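Local coordinates for protein EcmrR transcriptional regulator (PDB 6WL5) that probably senses cationic drugs such as cetyl-trimethyl-ammonium through its GyrI-like C-terminal domain and, as a MerR family regulator, activates transcription in response, at residues 14-19 with 74-79; 55-60 with 131-136. All blocks are in the same frame, centred on the assembly; numbering follows the deposited sequence.

Interaction 1 of 2, residues 14-19 with 74-79; sequences CIVYSK and CEAVND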
ATOM      1  N   CYS A  14      -5.310  -0.227 -11.723  1.00 22.61           N
ATOM      2  CA  CYS A  14      -5.706  -1.578 -11.356  1.00 22.42           C
ATOM      3  C   CYS A  14      -7.082  -1.556 -10.720  1.00 20.89           C
ATOM      4  O   CYS A  14      -7.533  -0.534 -10.210  1.00 22.91           O
ATOM      5  CB  CYS A  14      -4.710  -2.207 -10.390  1.00 22.74           C
ATOM      6  SG  CYS A  14      -4.474  -1.321  -8.828  1.00 22.68           S
ATOM      7  N   ILE A  15      -7.756  -2.702 -10.790  1.00 22.66           N
ATOM      8  CA  ILE A  15      -9.008  -2.934 -10.087  1.00 24.07           C
ATOM      9  C   ILE A  15      -8.641  -3.584  -8.774  1.00 21.57           C
ATOM     10  O   ILE A  15      -7.815  -4.507  -8.751  1.00 23.58           O
ATOM     11  CB  ILE A  15      -9.917  -3.884 -10.880  1.00 26.59           C
ATOM     12  CG1 ILE A  15     -10.124  -3.380 -12.306  1.00 30.30           C
ATOM     13  CG2 ILE A  15     -11.254  -4.100 -10.137  1.00 27.83           C
ATOM     14  CD1 ILE A  15     -10.746  -4.428 -13.213  1.00 30.86           C
ATOM     15  N   VAL A  16      -9.245  -3.108  -7.687  1.00 21.23           N
ATOM     16  CA  VAL A  16      -9.001  -3.658  -6.368  1.00 20.61           C
ATOM     17  C   VAL A  16     -10.324  -3.883  -5.648  1.00 20.63           C
ATOM     18  O   VAL A  16     -11.342  -3.246  -5.932  1.00 22.77           O
ATOM     19  CB  VAL A  16      -8.114  -2.734  -5.497  1.00 20.60           C
ATOM     20  CG1 VAL A  16      -6.808  -2.425  -6.197  1.00 22.35           C
ATOM     21  CG2 VAL A  16      -8.841  -1.444  -5.072  1.00 21.96           C
ATOM     22  N   TYR A  17     -10.277  -4.756  -4.649  1.00 20.90           N
ATOM     23  CA  TYR A  17     -11.198  -4.664  -3.532  1.00 21.05           C
ATOM     24  C   TYR A  17     -10.497  -3.922  -2.414  1.00 21.08           C
ATOM     25  O   TYR A  17      -9.263  -3.915  -2.350  1.00 19.99           O
ATOM     26  CB  TYR A  17     -11.750  -6.014  -3.085  1.00 22.98           C
ATOM     27  CG  TYR A  17     -10.801  -7.042  -2.551  1.00 23.48           C
ATOM     28  CD1 TYR A  17     -10.383  -7.026  -1.225  1.00 22.85           C
ATOM     29  CD2 TYR A  17     -10.364  -8.076  -3.365  1.00 25.07           C
ATOM     30  CE1 TYR A  17      -9.537  -8.023  -0.735  1.00 24.14           C
ATOM     31  CE2 TYR A  17      -9.528  -9.053  -2.887  1.00 26.29           C
ATOM     32  CZ  TYR A  17      -9.114  -9.016  -1.589  1.00 22.95           C
ATOM     33  OH  TYR A  17      -8.299 -10.026  -1.174  1.00 26.63           O
ATOM     34  N   SER A  18     -11.286  -3.230  -1.587  1.00 21.27           N
ATOM     35  CA  SER A  18     -10.705  -2.276  -0.654  1.00 21.08           C
ATOM     36  C   SER A  18     -11.643  -2.020   0.525  1.00 21.17           C
ATOM     37  O   SER A  18     -12.863  -2.210   0.432  1.00 22.68           O
ATOM     38  CB  SER A  18     -10.395  -0.963  -1.385  1.00 20.83           C
ATOM     39  OG  SER A  18     -11.604  -0.355  -1.834  1.00 23.01           O
ATOM     40  N   LYS A  19     -11.053  -1.620   1.644  1.00 21.23           N
ATOM     41  CA  LYS A  19     -11.806  -1.158   2.792  1.00 20.71           C
ATOM     42  C   LYS A  19     -11.032  -0.025   3.443  1.00 20.36           C
ATOM     43  O   LYS A  19      -9.817  -0.096   3.561  1.00 20.09           O
ATOM     44  CB  LYS A  19     -12.065  -2.291   3.813  1.00 22.64           C
ATOM     45  CG  LYS A  19     -13.081  -1.906   4.876  1.00 26.24           C
ATOM     46  CD  LYS A  19     -13.586  -3.110   5.648  1.00 32.90           C
ATOM     47  CE  LYS A  19     -14.518  -2.718   6.788  1.00 35.10           C
ATOM     48  NZ  LYS A  19     -15.139  -3.940   7.397  1.00 37.43           N
ATOM     49  N   CYS A  74      -6.033  -2.180   0.036  1.00 17.08           N
ATOM     50  CA  CYS A  74      -6.373  -2.533  -1.340  1.00 18.22           C
ATOM     51  C   CYS A  74      -5.671  -3.802  -1.797  1.00 17.75           C
ATOM     52  O   CYS A  74      -4.511  -4.041  -1.486  1.00 18.27           O
ATOM     53  CB  CYS A  74      -5.939  -1.413  -2.291  1.00 19.63           C
ATOM     54  SG  CYS A  74      -6.664   0.198  -1.981  1.00 19.42           S
ATOM     55  N   GLU A  75      -6.382  -4.620  -2.552  1.00 18.84           N
ATOM     56  CA  GLU A  75      -5.779  -5.793  -3.144  1.00 18.79           C
ATOM     57  C   GLU A  75      -6.277  -5.913  -4.569  1.00 20.37           C
ATOM     58  O   GLU A  75      -7.483  -5.907  -4.823  1.00 20.22           O
ATOM     59  CB  GLU A  75      -6.119  -7.023  -2.285  1.00 21.64           C
ATOM     60  CG  GLU A  75      -5.321  -8.246  -2.607  1.00 26.28           C
ATOM     61  CD  GLU A  75      -5.112  -9.180  -1.413  1.00 27.36           C
ATOM     62  OE1 GLU A  75      -4.236 -10.058  -1.560  1.00 27.49           O
ATOM     63  OE2 GLU A  75      -5.850  -9.087  -0.370  1.00 31.10           O
ATOM     64  N   ALA A  76      -5.341  -6.042  -5.494  1.00 20.45           N
ATOM     65  CA  ALA A  76      -5.671  -6.035  -6.914  1.00 21.29           C
ATOM     66  C   ALA A  76      -6.223  -7.373  -7.388  1.00 23.79           C
ATOM     67  O   ALA A  76      -5.660  -8.443  -7.101  1.00 23.54           O
ATOM     68  CB  ALA A  76      -4.435  -5.682  -7.740  1.00 21.38           C
ATOM     69  N   VAL A  77      -7.283  -7.290  -8.200  1.00 25.23           N
ATOM     70  CA  VAL A  77      -7.967  -8.440  -8.769  1.00 26.55           C
ATOM     71  C   VAL A  77      -8.085  -8.266 -10.282  1.00 26.84           C
ATOM     72  O   VAL A  77      -7.926  -7.176 -10.827  1.00 25.98           O
ATOM     73  CB  VAL A  77      -9.372  -8.655  -8.154  1.00 25.53           C
ATOM     74  CG1 VAL A  77      -9.290  -9.043  -6.680  1.00 25.45           C
ATOM     75  CG2 VAL A  77     -10.212  -7.413  -8.349  1.00 27.22           C
ATOM     76  N   ASN A  78      -8.351  -9.375 -10.969  1.00 29.17           N
ATOM     77  CA  ASN A  78      -8.450  -9.285 -12.423  1.00 33.54           C
ATOM     78  C   ASN A  78      -9.778  -8.692 -12.883  1.00 35.15           C
ATOM     79  O   ASN A  78      -9.831  -8.071 -13.946  1.00 34.79           O
ATOM     80  CB  ASN A  78      -8.227 -10.646 -13.084  1.00 34.51           C
ATOM     81  CG  ASN A  78      -6.779 -11.094 -13.010  1.00 37.04           C
ATOM     82  OD1 ASN A  78      -5.863 -10.309 -13.140  1.00 34.06           O
ATOM     83  ND2 ASN A  78      -6.582 -12.383 -12.803  1.00 41.37           N
ATOM     84  N   ASP A  79     -10.856  -8.850 -12.120  1.00 35.41           N
ATOM     85  CA  ASP A  79     -12.093  -8.189 -12.511  1.00 39.77           C
ATOM     86  C   ASP A  79     -12.915  -7.766 -11.308  1.00 40.13           C
ATOM     87  O   ASP A  79     -12.704  -8.217 -10.180  1.00 41.76           O
ATOM     88  CB  ASP A  79     -12.933  -9.070 -13.430  1.00 47.23           C
ATOM     89  CG  ASP A  79     -12.141  -9.679 -14.551  1.00 54.47           C
ATOM     90  OD1 ASP A  79     -11.380 -10.635 -14.280  1.00 58.41           O
ATOM     91  OD2 ASP A  79     -12.289  -9.197 -15.685  1.00 56.04           O
TER
HETATM   92  O   HOH W   1      -6.599  -5.145 -11.877  1.00 25.84           O

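Interaction 2 of 2, residues 55-60 with 131-136; sequences CFTLYH and PRESYI. With 16A (cetyl-trimethyl-ammonium), chain E; 16A (cetyl-trimethyl-ammonium), chain F.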
ATOM      1  N   CYS A  55      -0.787  -5.600  -3.553  1.00 16.44           N
ATOM      2  CA  CYS A  55      -1.541  -5.526  -2.308  1.00 15.87           C
ATOM      3  C   CYS A  55      -0.934  -4.386  -1.520  1.00 15.31           C
ATOM      4  O   CYS A  55       0.259  -4.412  -1.245  1.00 15.17           O
ATOM      5  CB  CYS A  55      -1.379  -6.840  -1.552  1.00 18.27           C
ATOM      6  SG  CYS A  55      -2.153  -6.819   0.074  1.00 22.34           S
ATOM      7  N   PHE A  56      -1.731  -3.363  -1.207  1.00 15.64           N
ATOM      8  CA  PHE A  56      -1.121  -2.137  -0.712  1.00 14.54           C
ATOM      9  C   PHE A  56      -2.104  -1.342   0.128  1.00 15.19           C
ATOM     10  O   PHE A  56      -3.336  -1.461  -0.005  1.00 17.00           O
ATOM     11  CB  PHE A  56      -0.615  -1.244  -1.861  1.00 15.57           C
ATOM     12  CG  PHE A  56      -1.667  -0.883  -2.862  1.00 16.67           C
ATOM     13  CD1 PHE A  56      -1.979  -1.759  -3.889  1.00 17.38           C
ATOM     14  CD2 PHE A  56      -2.339   0.331  -2.802  1.00 17.81           C
ATOM     15  CE1 PHE A  56      -2.953  -1.463  -4.842  1.00 18.28           C
ATOM     16  CE2 PHE A  56      -3.304   0.657  -3.766  1.00 18.78           C
ATOM     17  CZ  PHE A  56      -3.601  -0.247  -4.797  1.00 18.56           C
ATOM     18  N   THR A  57      -1.539  -0.553   1.025  1.00 14.35           N
ATOM     19  CA  THR A  57      -2.296   0.416   1.793  1.00 14.93           C
ATOM     20  C   THR A  57      -2.114   1.789   1.152  1.00 15.52           C
ATOM     21  O   THR A  57      -0.990   2.208   0.872  1.00 16.29           O
ATOM     22  CB  THR A  57      -1.800   0.470   3.237  1.00 14.63           C
ATOM     23  OG1 THR A  57      -2.020  -0.812   3.831  1.00 15.63           O
ATOM     24  CG2 THR A  57      -2.519   1.572   4.056  1.00 16.43           C
ATOM     25  N   LEU A  58      -3.219   2.500   0.991  1.00 14.70           N
ATOM     26  CA  LEU A  58      -3.175   3.913   0.702  1.00 16.06           C
ATOM     27  C   LEU A  58      -3.249   4.687   2.010  1.00 15.93           C
ATOM     28  O   LEU A  58      -4.186   4.500   2.806  1.00 16.19           O
ATOM     29  CB  LEU A  58      -4.355   4.283  -0.187  1.00 16.61           C
ATOM     30  CG  LEU A  58      -4.373   3.651  -1.586  1.00 19.48           C
ATOM     31  CD1 LEU A  58      -5.625   4.003  -2.340  1.00 19.75           C
ATOM     32  CD2 LEU A  58      -3.142   4.101  -2.303  1.00 23.47           C
ATOM     33  N   TYR A  59      -2.296   5.594   2.203  1.00 13.94           N
ATOM     34  CA  TYR A  59      -2.300   6.514   3.343  1.00 14.94           C
ATOM     35  C   TYR A  59      -2.855   7.867   2.904  1.00 15.21           C
ATOM     36  O   TYR A  59      -2.165   8.622   2.225  1.00 17.62           O
ATOM     37  CB  TYR A  59      -0.877   6.651   3.879  1.00 15.19           C
ATOM     38  CG  TYR A  59      -0.468   5.408   4.676  1.00 16.08           C
ATOM     39  CD1 TYR A  59      -0.728   5.296   6.032  1.00 15.28           C
ATOM     40  CD2 TYR A  59       0.172   4.328   4.056  1.00 15.68           C
ATOM     41  CE1 TYR A  59      -0.401   4.153   6.743  1.00 15.47           C
ATOM     42  CE2 TYR A  59       0.521   3.184   4.766  1.00 16.00           C
ATOM     43  CZ  TYR A  59       0.252   3.104   6.119  1.00 14.46           C
ATOM     44  OH  TYR A  59       0.633   1.982   6.858  1.00 17.18           O
ATOM     45  N   HIS A  60      -4.090   8.168   3.310  1.00 16.49           N
ATOM     46  CA  HIS A  60      -4.846   9.315   2.810  1.00 16.36           C
ATOM     47  C   HIS A  60      -4.706  10.573   3.649  1.00 17.28           C
ATOM     48  O   HIS A  60      -5.228  11.631   3.244  1.00 20.16           O
ATOM     49  CB  HIS A  60      -6.325   8.933   2.714  1.00 18.34           C
ATOM     50  CG  HIS A  60      -6.623   7.948   1.623  1.00 18.10           C
ATOM     51  ND1 HIS A  60      -6.290   8.179   0.305  1.00 20.64           N
ATOM     52  CD2 HIS A  60      -7.265   6.754   1.645  1.00 19.32           C
ATOM     53  CE1 HIS A  60      -6.710   7.176  -0.440  1.00 19.14           C
ATOM     54  NE2 HIS A  60      -7.317   6.300   0.346  1.00 19.18           N
ATOM     55  N   PRO A 131       0.458   8.288  -0.600  1.00 15.78           N
ATOM     56  CA  PRO A 131       1.459   7.215  -0.593  1.00 14.80           C
ATOM     57  C   PRO A 131       0.833   5.830  -0.545  1.00 15.53           C
ATOM     58  O   PRO A 131      -0.200   5.618   0.086  1.00 16.40           O
ATOM     59  CB  PRO A 131       2.271   7.518   0.676  1.00 16.36           C
ATOM     60  CG  PRO A 131       2.157   9.056   0.806  1.00 17.58           C
ATOM     61  CD  PRO A 131       0.728   9.307   0.445  1.00 16.44           C
ATOM     62  N   ARG A 132       1.474   4.891  -1.234  1.00 15.78           N
ATOM     63  CA  ARG A 132       1.096   3.481  -1.207  1.00 15.43           C
ATOM     64  C   ARG A 132       2.189   2.649  -0.555  1.00 15.45           C
ATOM     65  O   ARG A 132       3.384   2.902  -0.753  1.00 16.13           O
ATOM     66  CB  ARG A 132       0.880   2.965  -2.635  1.00 14.82           C
ATOM     67  CG  ARG A 132       0.100   3.880  -3.563  1.00 17.73           C
ATOM     68  CD  ARG A 132      -0.281   3.225  -4.866  1.00 17.21           C
ATOM     69  NE  ARG A 132      -1.118   4.126  -5.644  1.00 17.16           N
ATOM     70  CZ  ARG A 132      -1.556   3.856  -6.863  1.00 18.96           C
ATOM     71  NH1 ARG A 132      -1.218   2.701  -7.432  1.00 19.92           N
ATOM     72  NH2 ARG A 132      -2.283   4.749  -7.531  1.00 20.71           N
ATOM     73  N   GLU A 133       1.760   1.649   0.221  1.00 14.59           N
ATOM     74  CA  GLU A 133       2.659   0.770   0.959  1.00 14.77           C
ATOM     75  C   GLU A 133       2.344  -0.637   0.488  1.00 13.63           C
ATOM     76  O   GLU A 133       1.317  -1.201   0.855  1.00 13.70           O
ATOM     77  CB  GLU A 133       2.391   0.941   2.459  1.00 15.13           C
ATOM     78  CG  GLU A 133       3.250   0.142   3.408  1.00 15.10           C
ATOM     79  CD  GLU A 133       2.963   0.620   4.833  1.00 13.54           C
ATOM     80  OE1 GLU A 133       3.653   1.554   5.259  1.00 15.77           O
ATOM     81  OE2 GLU A 133       2.009   0.090   5.470  1.00 15.33           O
ATOM     82  N   SER A 134       3.197  -1.187  -0.372  1.00 14.10           N
ATOM     83  CA  SER A 134       2.921  -2.404  -1.121  1.00 14.67           C
ATOM     84  C   SER A 134       3.630  -3.583  -0.455  1.00 13.79           C
ATOM     85  O   SER A 134       4.872  -3.635  -0.433  1.00 14.62           O
ATOM     86  CB  SER A 134       3.434  -2.216  -2.549  1.00 16.34           C
ATOM     87  OG  SER A 134       3.214  -3.379  -3.318  1.00 17.05           O
ATOM     88  N   TYR A 135       2.840  -4.566  -0.002  1.00 14.21           N
ATOM     89  CA  TYR A 135       3.336  -5.688   0.786  1.00 15.02           C
ATOM     90  C   TYR A 135       3.730  -6.807  -0.169  1.00 14.08           C
ATOM     91  O   TYR A 135       2.893  -7.292  -0.939  1.00 16.56           O
ATOM     92  CB  TYR A 135       2.242  -6.183   1.748  1.00 14.61           C
ATOM     93  CG  TYR A 135       1.733  -5.009   2.572  1.00 14.41           C
ATOM     94  CD1 TYR A 135       2.532  -4.416   3.516  1.00 14.61           C
ATOM     95  CD2 TYR A 135       0.470  -4.484   2.353  1.00 14.38           C
ATOM     96  CE1 TYR A 135       2.093  -3.301   4.237  1.00 15.37           C
ATOM     97  CE2 TYR A 135       0.018  -3.404   3.064  1.00 15.14           C
ATOM     98  CZ  TYR A 135       0.830  -2.797   3.988  1.00 13.90           C
ATOM     99  OH  TYR A 135       0.334  -1.699   4.663  1.00 15.18           O
ATOM    100  N   ILE A 136       4.996  -7.213  -0.113  1.00 14.55           N
ATOM    101  CA  ILE A 136       5.538  -8.219  -1.030  1.00 14.66           C
ATOM    102  C   ILE A 136       5.860  -9.510  -0.290  1.00 15.32           C
ATOM    103  O   ILE A 136       5.177 -10.533  -0.468  1.00 16.84           O
ATOM    104  CB  ILE A 136       6.752  -7.638  -1.799  1.00 15.38           C
ATOM    105  CG1 ILE A 136       6.357  -6.386  -2.577  1.00 18.60           C
ATOM    106  CG2 ILE A 136       7.362  -8.680  -2.726  1.00 17.08           C
ATOM    107  CD1 ILE A 136       7.535  -5.583  -3.042  1.00 20.34           C
TER
HETATM  108  C1  16A E 301       5.802  19.247   1.640  1.00 57.41           C
HETATM  109  C2  16A E 301       5.005  18.066   2.175  1.00 55.90           C
HETATM  110  C3  16A E 301       5.554  17.571   3.510  1.00 52.23           C
HETATM  111  C4  16A E 301       5.220  16.108   3.819  1.00 52.16           C
HETATM  112  C5  16A E 301       3.967  15.552   3.137  1.00 49.69           C
HETATM  113  C6  16A E 301       3.578  14.217   3.763  1.00 45.52           C
HETATM  114  C7  16A E 301       2.154  13.765   3.490  1.00 42.69           C
HETATM  115  C8  16A E 301       1.862  12.558   4.374  1.00 42.81           C
HETATM  116  C9  16A E 301       1.332  11.413   3.555  1.00 36.15           C
HETATM  117  C10 16A E 301       0.265  10.584   4.272  1.00 35.09           C
HETATM  118  C11 16A E 301       0.663   9.998   5.620  1.00 31.28           C
HETATM  119  C12 16A E 301       1.725   8.910   5.534  1.00 30.28           C
HETATM  120  C13 16A E 301       1.662   8.072   6.813  1.00 30.72           C
HETATM  121  C14 16A E 301       2.457   6.793   6.636  1.00 31.80           C
HETATM  122  C15 16A E 301       2.598   6.047   7.952  1.00 28.58           C
HETATM  123  C16 16A E 301       3.187   4.698   7.652  1.00 26.98           C
HETATM  124  N1  16A E 301       3.561   3.955   8.867  1.00 23.59           N
HETATM  125  C17 16A E 301       2.470   3.864   9.856  1.00 26.84           C
HETATM  126  C18 16A E 301       3.915   2.624   8.349  1.00 23.07           C
HETATM  127  C19 16A E 301       4.794   4.499   9.441  1.00 24.39           C
HETATM  128  C1  16A F 302       0.484 -17.939  15.591  1.00 38.80           C
HETATM  129  C2  16A F 302       1.157 -16.740  14.987  1.00 36.02           C
HETATM  130  C3  16A F 302       0.061 -16.060  14.189  1.00 34.92           C
HETATM  131  C4  16A F 302       0.661 -15.300  13.041  1.00 32.35           C
HETATM  132  C5  16A F 302      -0.471 -14.789  12.186  1.00 32.61           C
HETATM  133  C6  16A F 302      -0.014 -14.683  10.758  1.00 33.53           C
HETATM  134  C7  16A F 302      -1.147 -14.205   9.897  1.00 30.15           C
HETATM  135  C8  16A F 302      -0.674 -13.922   8.507  1.00 33.53           C
HETATM  136  C9  16A F 302      -1.820 -13.451   7.631  1.00 32.80           C
HETATM  137  C10 16A F 302      -1.245 -12.658   6.486  1.00 35.77           C
HETATM  138  C11 16A F 302      -2.221 -11.702   5.789  1.00 34.80           C
HETATM  139  C12 16A F 302      -1.278 -10.836   4.942  1.00 40.89           C
HETATM  140  C13 16A F 302      -1.896  -9.897   3.916  1.00 39.60           C
HETATM  141  C14 16A F 302      -0.891  -9.408   2.837  1.00 37.16           C
HETATM  142  C15 16A F 302      -1.139 -10.166   1.538  1.00 40.20           C
HETATM  143  C16 16A F 302      -0.027 -11.063   1.001  1.00 44.38           C
HETATM  144  N1  16A F 302       0.224 -10.825  -0.436  1.00 48.69           N
HETATM  145  C17 16A F 302       1.068  -9.641  -0.629  1.00 48.50           C
HETATM  146  C18 16A F 302       0.925 -12.009  -0.939  1.00 52.90           C
HETATM  147  C19 16A F 302      -0.985 -10.636  -1.251  1.00 50.18           C
HETATM  148  O   HOH W   2       2.167  -5.952  -3.303  1.00 16.79           O

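Interaction 1 of 2, residues 14-19 with 74-79
Val16 and Tyr17 meet Cys74, Ala76 and Val77 in an antiparallel strand pair of the GyrI-like domain, joining strand 7-23 to strand 69-77. On one face the valine is the apolar centre: its CG2 lies 4.0 Å from Cys74 CB, while CG1 reaches over the chain at Ala76. Val16 and Ala76 form a non-hydrogen-bonded pair with their CA atoms 4.1 Å apart, a closeness to which the small alanine side chain probably contributes. Beta-branched Val16 suits an extended strand, and it also packs on Phe56 and Ile92 of neighbouring strands. Next along this face, Ser18 CB packs 4.0 Å from Cys74 SG, and its hydroxyl is hydrogen-bonded to the Gln90 side chain and Ile88 O.

Tyr17 and Glu75 form a hydrogen-bonded pair, each N donating to the other's carbonyl oxygen. The bond from Glu75 N to Tyr17 O is the straighter of the two, with 160° at the hydrogen. Val77 N also gives its hydrogen to Ile15 O, and a water bridges Ile15 N and Val77 O.

The other face bears Tyr17 and Val77 with Ile15. Val77 CG1 comes to the edge of the ring, 3.6 Å from Tyr17 CD2, while Ile15 CG2 rests 3.9 Å from Val77 CG2. Glu75 CB sits over one ring face in a CH-pi contact, 4.0 Å from the centroid of the Tyr17 ring. With CG placed anti to its backbone N (chi1 -167°) and the chain extended, Glu75 runs beside the tyrosine in the same direction, bringing its carboxylate to the phenol; its side chain also touches a bound cetyl-trimethyl-ammonium. A long acidic side chain suits this partly exposed site beside a cationic ligand. Ring and carboxylate planes are 39° apart, and Tyr17 OH stands 2.7 Å from Glu75 OE2, a weak hydrogen bond.

Interaction 2 of 2, residues 55-60 with 131-136
Glu133 OE2 accepts from two phenols at once, Tyr59 OH across the strand pair and Tyr135 OH on its own strand. The Tyr59 bond, 2.7 Å from OH to OE2, arrives on the syn side but 35° out of the carboxylate plane; Tyr135 OH uses the anti lone pair of OE2. A first torsion of -178° turns Glu133 CG directly away from the backbone nitrogen and carries the extended chain past the edge of the Tyr59 ring to the two hydroxyls. Its other oxygen, OE1, is bonded to Tyr113.

Tyr135 OH is also hydrogen-bonded to Thr57 OG1 (2.6 Å) at the ring edge, and Thr57 OG1 bonds to Tyr29 OH as well. Thr57 CG2 packs against one face of the Tyr59 ring, and C14 of a cetyl-trimethyl-ammonium covers the opposite face, 3.6 Å above the plane. A phenylalanine in place of Tyr59 would probably leave Glu133 OE2 with Tyr135 as its one phenol donor here and the carboxylate freer to turn.

Antiparallel pairing at the heart of the domain's sheet carries these groups, Thr57 and Glu133 exchanging two backbone bonds. On the reverse face the extended Arg132 chain runs beside Leu58, CG to CD2 3.5 Å, and beside the Phe56 ring; its charged end reaches Pro93 O and Tyr54. Another cetyl-trimethyl-ammonium packs its C15 3.8 Å from Cys55 SG.

Glu133 OE1 is 3.3 Å from C18, an ammonium methyl of the ligand on Tyr59. A buried carboxylate gripped by phenol hydroxyls, next to a tyrosine face that packs on the alkyl chain, is consistent with a pocket suited to lipophilic cations, the carboxylate probably balancing the ammonium charge.

Interaction 2 lies at the centre of the chain, with every touching residue buried, whereas interaction 1 is partly buried, its 74-79 end running into an exposed loop; their centres are about 12 Å apart. Both belong to the same antiparallel sheet: strands 55-59 and 69-77 are neighbours, and Cys74 N lies 2.8 Å from Phe56 O, probably hydrogen-bonded. Each places a glutamate near a tyrosine and a cetyl-trimethyl-ammonium, but the settings differ. At the partly exposed contact a weak phenol bond meets the acid; in the core two phenols share it. The apolar faces also merge, since Cys74 SG packs on Leu58 CD1, while Cys55 SG touches Glu75 CD beside the cetyl-trimethyl-ammonium that also touches Glu75.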